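Local coordinates for protein endo-1,4-beta-mannanase (Eisenia fetida, PDB 5Y6T) that probably hydrolyses internal beta-1,4-mannosidic linkages of mannan polysaccharides, as an endo-acting member of glycoside hydrolase family 5, at residues Met27-Gln32 and Glu52-Arg57; Ser65-Val70 and Gln264-Ala269; Leu112-Leu117 and Ile260-Met265; Trp326-Gly331 and Asp336-Gln341. All coordinates share one frame; numbering follows the deposited sequence.

Contact 1 of 4, residues Met27-Gln32 and Glu52-Arg57; sequences MNIAWQ and EDYIVR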
# COMPACT_ATOMS: atom_id res chain seq x y z
N MET A 27 5.41 -7.58 -6.98
CA MET A 27 4.11 -7.35 -7.63
C MET A 27 3.05 -7.09 -6.62
O MET A 27 3.05 -7.68 -5.52
CB MET A 27 3.69 -8.59 -8.47
CG MET A 27 4.71 -8.99 -9.51
SD MET A 27 3.96 -10.30 -10.55
CE MET A 27 5.40 -11.00 -11.35
N ASN A 28 2.10 -6.25 -7.02
CA ASN A 28 0.83 -6.27 -6.39
C ASN A 28 0.18 -7.61 -6.76
O ASN A 28 0.23 -7.99 -7.94
CB ASN A 28 -0.07 -5.17 -6.92
CG ASN A 28 0.32 -3.81 -6.44
OD1 ASN A 28 -0.20 -3.34 -5.45
ND2 ASN A 28 1.18 -3.13 -7.21
N ILE A 29 -0.41 -8.28 -5.79
CA ILE A 29 -1.18 -9.55 -6.10
C ILE A 29 -2.35 -9.20 -7.06
O ILE A 29 -2.44 -9.85 -8.10
CB ILE A 29 -1.51 -10.43 -4.91
CG1 ILE A 29 -0.24 -10.75 -4.15
CG2 ILE A 29 -2.21 -11.71 -5.33
CD1 ILE A 29 0.88 -11.29 -4.99
N ALA A 30 -3.19 -8.22 -6.78
CA ALA A 30 -3.47 -7.64 -5.45
C ALA A 30 -4.47 -8.47 -4.63
O ALA A 30 -4.68 -8.24 -3.43
CB ALA A 30 -3.94 -6.23 -5.56
N TRP A 31 -5.04 -9.47 -5.27
CA TRP A 31 -5.98 -10.40 -4.69
C TRP A 31 -6.05 -11.65 -5.54
O TRP A 31 -5.53 -11.69 -6.61
CB TRP A 31 -7.40 -9.86 -4.59
CG TRP A 31 -7.98 -9.43 -5.94
CD1 TRP A 31 -8.55 -10.21 -6.90
CD2 TRP A 31 -7.91 -8.12 -6.48
NE1 TRP A 31 -8.90 -9.44 -7.98
CE2 TRP A 31 -8.51 -8.15 -7.76
CE3 TRP A 31 -7.38 -6.90 -6.01
CZ2 TRP A 31 -8.67 -6.98 -8.56
CZ3 TRP A 31 -7.53 -5.75 -6.81
CH2 TRP A 31 -8.12 -5.80 -8.08
N GLN A 32 -6.67 -12.69 -4.97
CA GLN A 32 -7.10 -13.87 -5.77
C GLN A 32 -8.61 -13.80 -5.91
O GLN A 32 -9.14 -13.66 -7.03
CB GLN A 32 -6.66 -15.16 -5.09
CG GLN A 32 -7.10 -16.47 -5.76
CD GLN A 32 -6.52 -16.66 -7.15
OE1 GLN A 32 -5.53 -16.04 -7.54
NE2 GLN A 32 -7.16 -17.52 -7.92
N GLU A 52 -0.29 -18.76 -1.99
CA GLU A 52 1.06 -19.24 -1.71
C GLU A 52 1.87 -19.47 -2.98
O GLU A 52 3.05 -19.23 -2.97
CB GLU A 52 1.01 -20.49 -0.82
CG GLU A 52 0.38 -20.17 0.53
CD GLU A 52 0.17 -21.39 1.48
OE1 GLU A 52 0.59 -22.51 1.15
OE2 GLU A 52 -0.39 -21.18 2.59
N ASP A 53 1.22 -19.92 -4.05
CA ASP A 53 1.83 -20.08 -5.33
C ASP A 53 2.31 -18.69 -5.82
O ASP A 53 3.38 -18.61 -6.42
CB ASP A 53 0.84 -20.74 -6.30
CG ASP A 53 1.43 -21.05 -7.65
OD1 ASP A 53 2.39 -21.82 -7.72
OD2 ASP A 53 0.95 -20.48 -8.62
N TYR A 54 1.57 -17.61 -5.56
CA TYR A 54 2.08 -16.31 -6.02
C TYR A 54 3.39 -15.99 -5.33
O TYR A 54 4.30 -15.42 -5.93
CB TYR A 54 1.10 -15.21 -5.71
CG TYR A 54 -0.04 -15.13 -6.64
CD1 TYR A 54 0.14 -14.85 -7.97
CD2 TYR A 54 -1.34 -15.23 -6.16
CE1 TYR A 54 -0.97 -14.74 -8.82
CE2 TYR A 54 -2.43 -15.11 -6.99
CZ TYR A 54 -2.23 -14.87 -8.31
OH TYR A 54 -3.34 -14.73 -9.06
N ILE A 55 3.49 -16.31 -4.04
CA ILE A 55 4.74 -16.03 -3.29
C ILE A 55 5.90 -16.75 -3.91
O ILE A 55 6.98 -16.20 -4.18
CB ILE A 55 4.61 -16.50 -1.86
CG1 ILE A 55 3.66 -15.65 -1.03
CG2 ILE A 55 5.96 -16.43 -1.17
CD1 ILE A 55 3.35 -16.23 0.32
N VAL A 56 5.69 -18.04 -4.12
CA VAL A 56 6.73 -18.85 -4.76
C VAL A 56 7.18 -18.36 -6.17
O VAL A 56 8.42 -18.24 -6.42
CB VAL A 56 6.34 -20.37 -4.79
CG1 VAL A 56 7.46 -21.17 -5.45
CG2 VAL A 56 6.13 -20.91 -3.34
N ARG A 57 6.22 -18.07 -7.01
CA ARG A 57 6.45 -17.66 -8.39
C ARG A 57 7.10 -16.29 -8.44
O ARG A 57 8.02 -16.09 -9.22
CB ARG A 57 5.16 -17.70 -9.17
CG ARG A 57 4.68 -19.15 -9.32
CD ARG A 57 3.74 -19.34 -10.48
NE ARG A 57 2.45 -18.72 -10.31
CZ ARG A 57 1.90 -17.85 -11.13
NH1 ARG A 57 2.54 -17.42 -12.20
NH2 ARG A 57 0.68 -17.39 -10.88

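Contact 2 of 4, residues Ser65-Val70 and Gln264-Ala269; sequences SLRIWV and QMHTYA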
# COMPACT_ATOMS: atom_id res chain seq x y z
N SER A 65 9.16 -9.11 -2.75
CA SER A 65 8.08 -8.50 -2.04
C SER A 65 6.81 -8.58 -2.82
O SER A 65 6.79 -8.85 -4.03
CB SER A 65 8.45 -7.05 -1.69
OG SER A 65 8.81 -6.34 -2.88
N LEU A 66 5.72 -8.25 -2.12
CA LEU A 66 4.41 -8.23 -2.70
C LEU A 66 3.47 -7.33 -1.91
O LEU A 66 3.65 -7.13 -0.72
CB LEU A 66 3.82 -9.67 -2.86
CG LEU A 66 3.43 -10.45 -1.62
CD1 LEU A 66 2.05 -10.07 -1.04
CD2 LEU A 66 3.56 -11.90 -1.88
N ARG A 67 2.45 -6.84 -2.58
CA ARG A 67 1.39 -6.05 -1.96
C ARG A 67 0.06 -6.74 -2.16
O ARG A 67 -0.29 -7.11 -3.27
CB ARG A 67 1.36 -4.64 -2.59
CG ARG A 67 0.32 -3.67 -2.03
CD ARG A 67 0.70 -2.27 -2.52
NE ARG A 67 -0.25 -1.22 -2.16
CZ ARG A 67 -1.18 -0.72 -2.97
NH1 ARG A 67 -1.46 -1.26 -4.18
NH2 ARG A 67 -1.92 0.30 -2.53
N ILE A 68 -0.68 -6.92 -1.09
CA ILE A 68 -1.92 -7.68 -1.12
C ILE A 68 -3.00 -6.96 -0.31
O ILE A 68 -2.74 -6.30 0.73
CB ILE A 68 -1.70 -9.11 -0.55
CG1 ILE A 68 -2.97 -9.96 -0.83
CG2 ILE A 68 -1.28 -9.13 0.92
CD1 ILE A 68 -2.69 -11.45 -0.84
N TRP A 69 -4.22 -7.10 -0.76
CA TRP A 69 -5.34 -6.34 -0.20
C TRP A 69 -6.27 -7.24 0.58
O TRP A 69 -6.50 -8.40 0.17
CB TRP A 69 -6.14 -5.68 -1.30
CG TRP A 69 -5.46 -4.67 -2.16
CD1 TRP A 69 -4.13 -4.32 -2.19
CD2 TRP A 69 -6.09 -3.85 -3.14
NE1 TRP A 69 -3.90 -3.36 -3.18
CE2 TRP A 69 -5.10 -3.06 -3.76
CE3 TRP A 69 -7.41 -3.73 -3.59
CZ2 TRP A 69 -5.40 -2.15 -4.79
CZ3 TRP A 69 -7.69 -2.81 -4.59
CH2 TRP A 69 -6.70 -2.04 -5.18
N VAL A 70 -6.89 -6.68 1.61
CA VAL A 70 -7.72 -7.49 2.52
C VAL A 70 -9.17 -7.05 2.52
O VAL A 70 -9.97 -7.69 1.82
CB VAL A 70 -7.14 -7.54 3.96
CG1 VAL A 70 -7.95 -8.43 4.88
CG2 VAL A 70 -5.65 -7.95 3.94
N GLN A 264 4.33 6.44 -1.19
CA GLN A 264 4.09 5.44 -2.21
C GLN A 264 3.22 6.09 -3.30
O GLN A 264 2.09 6.45 -3.03
CB GLN A 264 3.39 4.23 -1.59
CG GLN A 264 2.96 3.20 -2.61
CD GLN A 264 2.09 2.07 -2.12
OE1 GLN A 264 1.36 1.46 -2.93
NE2 GLN A 264 2.08 1.84 -0.85
N MET A 265 3.76 6.27 -4.48
CA MET A 265 3.05 6.85 -5.58
C MET A 265 2.79 5.81 -6.62
O MET A 265 3.69 5.11 -7.03
CB MET A 265 3.96 7.92 -6.23
CG MET A 265 4.21 9.08 -5.29
SD MET A 265 5.27 10.20 -6.15
CE MET A 265 5.34 11.60 -5.07
N HIS A 266 1.56 5.68 -7.03
CA HIS A 266 1.19 4.87 -8.19
C HIS A 266 1.24 5.72 -9.46
O HIS A 266 1.18 6.97 -9.38
CB HIS A 266 -0.23 4.39 -8.03
CG HIS A 266 -0.41 3.58 -6.79
ND1 HIS A 266 -1.66 3.21 -6.30
CD2 HIS A 266 0.49 3.15 -5.88
CE1 HIS A 266 -1.49 2.53 -5.19
NE2 HIS A 266 -0.21 2.47 -4.91
N THR A 267 1.47 5.10 -10.62
CA THR A 267 1.49 5.94 -11.78
C THR A 267 1.06 5.15 -12.99
O THR A 267 1.57 4.04 -13.25
CB THR A 267 2.85 6.65 -12.02
OG1 THR A 267 2.74 7.62 -13.13
CG2 THR A 267 3.98 5.59 -12.33
N TYR A 268 0.11 5.73 -13.70
CA TYR A 268 -0.35 5.20 -14.98
C TYR A 268 -0.51 6.31 -15.98
O TYR A 268 -0.78 7.48 -15.61
CB TYR A 268 -1.71 4.58 -14.79
CG TYR A 268 -1.68 3.37 -13.85
CD1 TYR A 268 -1.33 2.10 -14.33
CD2 TYR A 268 -1.99 3.50 -12.49
CE1 TYR A 268 -1.43 0.99 -13.51
CE2 TYR A 268 -2.02 2.41 -11.64
CZ TYR A 268 -1.70 1.14 -12.14
OH TYR A 268 -1.78 0.04 -11.33
N ALA A 269 -0.39 5.92 -17.26
CA ALA A 269 -0.56 6.89 -18.32
C ALA A 269 -2.04 7.14 -18.56
O ALA A 269 -2.91 6.33 -18.26
CB ALA A 269 0.16 6.42 -19.60

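Contact 3 of 4, residues Leu112-Leu117 and Ile260-Met265; sequences LVFIVL and IDFYQM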
# COMPACT_ATOMS: atom_id res chain seq x y z
N LEU A 112 8.92 -10.26 1.43
CA LEU A 112 8.30 -9.30 2.31
C LEU A 112 6.89 -8.95 1.83
O LEU A 112 6.67 -8.62 0.66
CB LEU A 112 9.15 -8.04 2.37
CG LEU A 112 10.42 -8.23 3.26
CD1 LEU A 112 11.47 -7.15 3.02
CD2 LEU A 112 10.05 -8.32 4.73
N VAL A 113 5.95 -8.96 2.75
CA VAL A 113 4.52 -8.78 2.47
C VAL A 113 4.05 -7.42 2.99
O VAL A 113 4.29 -7.08 4.14
CB VAL A 113 3.72 -9.88 3.16
CG1 VAL A 113 2.22 -9.70 3.01
CG2 VAL A 113 4.08 -11.25 2.50
N PHE A 114 3.34 -6.70 2.13
CA PHE A 114 2.72 -5.43 2.47
C PHE A 114 1.22 -5.60 2.37
O PHE A 114 0.71 -5.96 1.31
CB PHE A 114 3.28 -4.30 1.60
CG PHE A 114 4.77 -4.08 1.83
CD1 PHE A 114 5.73 -4.94 1.29
CD2 PHE A 114 5.20 -3.09 2.69
CE1 PHE A 114 7.11 -4.76 1.54
CE2 PHE A 114 6.56 -2.92 2.93
CZ PHE A 114 7.50 -3.79 2.40
N ILE A 115 0.55 -5.31 3.46
CA ILE A 115 -0.89 -5.63 3.66
C ILE A 115 -1.72 -4.37 3.66
O ILE A 115 -1.53 -3.51 4.50
CB ILE A 115 -1.15 -6.41 4.96
CG1 ILE A 115 -0.22 -7.64 5.08
CG2 ILE A 115 -2.60 -6.85 5.06
CD1 ILE A 115 -0.24 -8.32 6.43
N VAL A 116 -2.65 -4.31 2.70
CA VAL A 116 -3.53 -3.18 2.51
C VAL A 116 -4.91 -3.44 3.09
O VAL A 116 -5.62 -4.30 2.60
CB VAL A 116 -3.64 -2.78 1.02
CG1 VAL A 116 -4.41 -1.51 0.93
CG2 VAL A 116 -2.27 -2.59 0.36
N LEU A 117 -5.34 -2.64 4.05
CA LEU A 117 -6.64 -2.86 4.69
C LEU A 117 -7.86 -2.52 3.83
O LEU A 117 -8.69 -3.40 3.57
CB LEU A 117 -6.71 -2.09 5.99
CG LEU A 117 -5.68 -2.40 7.07
CD1 LEU A 117 -5.83 -1.50 8.32
CD2 LEU A 117 -5.81 -3.83 7.57
N ILE A 260 3.21 7.85 8.69
CA ILE A 260 3.66 6.76 7.83
C ILE A 260 5.19 6.77 7.70
O ILE A 260 5.82 7.74 8.17
CB ILE A 260 2.96 6.75 6.50
CG1 ILE A 260 3.39 7.90 5.62
CG2 ILE A 260 1.51 6.65 6.73
CD1 ILE A 260 2.86 7.86 4.20
N ASP A 261 5.78 5.71 7.17
CA ASP A 261 7.20 5.57 7.13
C ASP A 261 7.78 5.73 5.76
O ASP A 261 8.95 6.16 5.68
CB ASP A 261 7.60 4.20 7.66
CG ASP A 261 7.21 4.05 9.11
OD1 ASP A 261 7.94 4.64 9.98
OD2 ASP A 261 6.13 3.47 9.37
N PHE A 262 7.05 5.29 4.72
CA PHE A 262 7.43 5.60 3.33
C PHE A 262 6.23 6.00 2.49
O PHE A 262 5.10 5.49 2.65
CB PHE A 262 8.32 4.56 2.67
CG PHE A 262 7.71 3.18 2.44
CD1 PHE A 262 6.97 2.91 1.30
CD2 PHE A 262 7.92 2.16 3.33
CE1 PHE A 262 6.50 1.65 1.02
CE2 PHE A 262 7.41 0.89 3.08
CZ PHE A 262 6.69 0.65 1.93
N TYR A 263 6.47 7.01 1.69
CA TYR A 263 5.51 7.48 0.67
C TYR A 263 5.43 6.38 -0.45
O TYR A 263 6.31 5.49 -0.59
CB TYR A 263 5.92 8.82 0.09
CG TYR A 263 5.92 9.90 1.12
CD1 TYR A 263 4.74 10.31 1.76
CD2 TYR A 263 7.07 10.54 1.49
CE1 TYR A 263 4.73 11.29 2.71
CE2 TYR A 263 7.06 11.55 2.47
CZ TYR A 263 5.87 11.90 3.09
OH TYR A 263 5.76 12.90 4.03
N GLN A 264 4.33 6.44 -1.19
CA GLN A 264 4.09 5.44 -2.21
C GLN A 264 3.22 6.09 -3.30
O GLN A 264 2.09 6.45 -3.03
CB GLN A 264 3.39 4.23 -1.59
CG GLN A 264 2.96 3.20 -2.61
CD GLN A 264 2.09 2.07 -2.12
OE1 GLN A 264 1.36 1.46 -2.93
NE2 GLN A 264 2.08 1.84 -0.85
N MET A 265 3.76 6.27 -4.48
CA MET A 265 3.05 6.85 -5.58
C MET A 265 2.79 5.81 -6.62
O MET A 265 3.69 5.11 -7.03
CB MET A 265 3.96 7.92 -6.23
CG MET A 265 4.21 9.08 -5.29
SD MET A 265 5.27 10.20 -6.15
CE MET A 265 5.34 11.60 -5.07

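Contact 4 of 4, residues Trp326-Gly331 and Asp336-Gln341; sequences WQANGG and DSFATQ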
# COMPACT_ATOMS: atom_id res chain seq x y z
N TRP A 326 1.53 -3.95 -11.52
CA TRP A 326 0.12 -4.20 -11.45
C TRP A 326 -0.28 -5.23 -12.57
O TRP A 326 -0.11 -4.93 -13.75
CB TRP A 326 -0.69 -2.90 -11.63
CG TRP A 326 -2.13 -3.13 -11.39
CD1 TRP A 326 -3.12 -3.35 -12.33
CD2 TRP A 326 -2.76 -3.25 -10.11
NE1 TRP A 326 -4.33 -3.64 -11.69
CE2 TRP A 326 -4.14 -3.53 -10.34
CE3 TRP A 326 -2.30 -3.11 -8.79
CZ2 TRP A 326 -5.05 -3.74 -9.28
CZ3 TRP A 326 -3.22 -3.28 -7.76
CH2 TRP A 326 -4.58 -3.58 -8.02
N GLN A 327 -0.88 -6.35 -12.22
CA GLN A 327 -0.91 -7.04 -10.93
C GLN A 327 -0.76 -8.55 -11.27
O GLN A 327 -1.03 -8.99 -12.41
CB GLN A 327 -2.19 -6.86 -10.13
CG GLN A 327 -3.46 -7.19 -10.91
CD GLN A 327 -4.75 -7.02 -10.09
OE1 GLN A 327 -4.78 -7.19 -8.84
NE2 GLN A 327 -5.86 -6.74 -10.77
N ALA A 328 -0.30 -9.33 -10.28
CA ALA A 328 0.08 -10.77 -10.46
C ALA A 328 -1.05 -11.60 -11.02
O ALA A 328 -0.78 -12.51 -11.80
CB ALA A 328 0.59 -11.38 -9.18
N ASN A 329 -2.29 -11.23 -10.71
CA ASN A 329 -3.41 -12.04 -11.13
C ASN A 329 -3.77 -11.76 -12.59
O ASN A 329 -4.60 -12.47 -13.18
CB ASN A 329 -4.66 -11.96 -10.19
CG ASN A 329 -5.34 -10.61 -10.18
OD1 ASN A 329 -5.41 -9.92 -11.21
ND2 ASN A 329 -5.84 -10.21 -9.02
N GLY A 330 -3.22 -10.72 -13.15
CA GLY A 330 -3.31 -10.43 -14.58
C GLY A 330 -4.56 -9.75 -15.01
O GLY A 330 -4.77 -9.48 -16.21
N GLY A 331 -5.41 -9.40 -14.05
CA GLY A 331 -6.82 -9.07 -14.32
C GLY A 331 -7.12 -7.62 -14.34
O GLY A 331 -6.63 -6.79 -13.54
N ASP A 336 -0.85 -5.93 -16.44
CA ASP A 336 -0.02 -6.81 -17.23
C ASP A 336 -0.23 -8.27 -16.92
O ASP A 336 -0.72 -8.65 -15.84
CB ASP A 336 1.45 -6.45 -16.96
CG ASP A 336 1.84 -5.12 -17.52
OD1 ASP A 336 1.15 -4.56 -18.45
OD2 ASP A 336 2.88 -4.59 -17.03
N SER A 337 0.19 -9.14 -17.81
CA SER A 337 0.31 -10.53 -17.47
C SER A 337 1.40 -10.75 -16.40
O SER A 337 2.35 -9.94 -16.28
CB SER A 337 0.65 -11.37 -18.73
OG SER A 337 1.98 -11.11 -19.13
N PHE A 338 1.30 -11.85 -15.67
CA PHE A 338 2.35 -12.25 -14.72
C PHE A 338 3.70 -12.34 -15.49
O PHE A 338 4.75 -11.87 -15.03
CB PHE A 338 2.03 -13.57 -14.06
CG PHE A 338 2.96 -13.91 -12.98
CD1 PHE A 338 4.19 -14.52 -13.26
CD2 PHE A 338 2.66 -13.61 -11.67
CE1 PHE A 338 5.10 -14.83 -12.21
CE2 PHE A 338 3.55 -13.92 -10.65
CZ PHE A 338 4.77 -14.50 -10.93
N ALA A 339 3.66 -12.97 -16.68
CA ALA A 339 4.90 -13.19 -17.47
C ALA A 339 5.61 -11.87 -17.81
O ALA A 339 6.82 -11.76 -17.75
CB ALA A 339 4.60 -13.96 -18.75
N THR A 340 4.82 -10.87 -18.15
CA THR A 340 5.40 -9.58 -18.44
C THR A 340 6.05 -8.99 -17.17
O THR A 340 7.20 -8.52 -17.19
CB THR A 340 4.34 -8.63 -19.06
OG1 THR A 340 4.02 -9.09 -20.37
CG2 THR A 340 4.80 -7.16 -19.15
N GLN A 341 5.31 -8.99 -16.09
CA GLN A 341 5.84 -8.45 -14.82
C GLN A 341 7.10 -9.20 -14.39
O GLN A 341 8.05 -8.57 -13.88
CB GLN A 341 4.78 -8.49 -13.74
CG GLN A 341 3.64 -7.54 -14.07
CD GLN A 341 2.38 -7.77 -13.25
OE1 GLN A 341 2.30 -7.30 -12.14
NE2 GLN A 341 1.50 -8.58 -13.74

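Contact 1 of 4, residues Met27-Gln32 and Glu52-Arg57
Ile29 lies over one face of the Tyr54 ring, and this is the closely packed, buried half of the contact. Its CG2 methyl comes to 3.7 Å from Tyr54 CD2. The same methyl sits 4.1 Å from the ring centroid, a CH-pi contact over the face. The other branch reaches lower on the tyrosine: Ile29 CD1 is 4.0 Å from Tyr54 CB, so the two arms of the isoleucine touch both the ring and the stem that carries it. The peptide bond between Ile29 and Ala30 is cis, in the chain running on from strand 20-28. That strand and helix 42-60, which bears Tyr54, are the first two elements of a beta-alpha-beta unit completed by strand 65-72, the repeating step of a (beta/alpha)8 barrel; the contact ties the chain that runs on from the first strand to the helix that follows it. Toward solvent the packing gives way to a single polar link. Tyr54 OH donates to Gln32 OE1 at 3.0 Å, nearly in line with the amide C=O bond (C=O...donor angle 168°). Gln32 starts with CG anti to its backbone N and then bends at chi2 (63°), a fold that brings the carbonyl oxygen to the ring edge, also 3.3 Å from Tyr54 CE2. The two side chains cross at about a right angle there, with the Gln32 amide and the Tyr54 ring turned 48° from each other.

Contact 2 of 4, residues Ser65-Val70 and Gln264-Ala269
Arg67 reaches across the barrel interior to Gln264 and His266, its chain extended from CG to NE with CG anti to the backbone N (chi1 -179°). Face contacts come first. Gln264 OE1 hovers 3.1 Å above the guanidinium plane, near its rim, and His266 NE2 lies over the same face. The amide stands almost perpendicular to the guanidinium, at 82°. Gln264 OE1 is 3.2 Å from Arg67 NE yet not hydrogen-bonded to it, because it lies over the face and the N-H points elsewhere. The histidine presents its edge, with CE1 3.5 Å from Arg67 NH2. Over the opposite guanidinium face sits Trp69 NE1, leaving the flat group clasped between the two sides. The true hydrogen bond runs along the far strand: His266 NE2 donates to Gln264 OE1 at 2.7 Å, with an N-H...O angle of 162°, in the plane of the imidazole. At the rim of the guanidinium, NH1 forms a salt bridge to Glu297 and a hydrogen bond to Asn28; NH2 forms a salt bridge to Glu163 and a hydrogen bond to Asn166. His266 ND1 is hydrogen-bonded to Glu167. A leucine in place of Arg67 would probably leave Glu297 and Glu163 without their positive mate and remove the flat surface against which Gln264 and His266 rest. In family 5 enzymes the two catalytic glutamates end strands four and seven of the barrel, positions consistent with Glu167 and Glu297, and so Arg67 probably helps hold the active-site carboxylates in place.

Contact 3 of 4, residues Leu112-Leu117 and Ile260-Met265
The strands that carry Phe114 and Phe262 run on different sides of the barrel, their closest alpha carbons, Phe114 CA and Gln264 CA, 11.9 Å apart, and with no backbone bond between them only side chains bridge the gap. Two phenylalanines do it. Phe262 CZ comes to 3.7 Å from Phe114 CE2, and the neighbouring Phe262 CE2 also touches that atom; the contact is thus one corner of each ring. Phe114 CE2 lies at the edge of the Phe262 ring, in its plane, whereas Phe262 CZ reaches the Phe114 ring at a slant. The centroids are 5.9 Å apart and the planes 73° from each other, a tilted pair that is neither a stack nor a true T. Phe262 has CG wedged between its backbone N and carbonyl carbon (chi1 66°), the crowded position, and from there its ring projects inward to meet Phe114. Both rings are buried, and the small patch they share is wholly apolar. Trp324 and Leu8 also press on Phe114, extending the apolar interior of the (beta/alpha)8 barrel. Around it, strand 112-119 is bonded on one flank to strand 65-72, Phe114 pairing with Leu66, and on the other to strand 159-163. Strand 262-266 lies beside strand 223-228, whose Ile223 packs against Phe262, and Asp261, next to Phe262 in the chain, forms a salt bridge to Lys216 of helix 201-218.

Contact 4 of 4, residues Trp326-Gly331 and Asp336-Gln341
Trp326 O accepts from Asp336 N at 3.0 Å, the donor lying in the carbonyl plane on a lone pair. The neighbouring carbonyl, Gln327 O, is gripped twice, from opposite faces of its plane: by Gly330 N, closing a type I turn, and by Gln341 NE2 at 2.9 Å, 79° out of that plane and off the lone pairs. The same NE2 donates to Ser337 O, again from above the carbonyl plane, and Gln341 OE1 bonds to Ser325 OG. Gln341 gets there with CG anti to its carbonyl carbon (chi1 -66°) and the chain extended beyond. Replacing Gln341 by alanine is likely to leave Gln327 O with the turn bond alone and remove the side-chain bridge between turn and helix start. Asp336 turns its carboxylate to the backbone N atoms of Gln300 and Ser301. Gln327 OE1 accepts from Ala30 N while its NE2 donates to Gly331 O, and Asn329 OD1 takes Gly331 N in an Asx turn. Apolar packing is modest: Ala328 CB lies 3.9 Å from Phe338 CD2, and Ala328 O meets that ring at its edge. Ser337 N-caps the helix, its OG accepting from Thr340 N. The cis peptide between Trp326 and Gln327, following strand 322-325, is as in family 5 relatives, where the tryptophan probably lines the substrate cleft; a bound Tris, probably from the crystallisation liquor, lies about 3 Å from its side chain (nearest atoms).

All four contacts belong to one (beta/alpha)8 barrel. Contact 1 closes first along the chain; contacts 2 and 3 start on neighbouring strands 65-72 and 112-119 and both end on strand 262-266, sharing Gln264 and Met265; contact 4 comes last. Contacts 2 and 3 span the barrel interior, their centres 8 Å apart. Contacts 1 and 4, centres 10 Å apart, lie further out, where Asn28 O of strand 20-28 bonds to Ala328 N of the loop after strand 322-325. Asn28 OD1 bonds to Arg67 NH1 and Trp69 packs on Trp326, so loops and interior converge on the probable active site, while contact 3, its centre 20 Å from that of contact 4, fills the apolar interior.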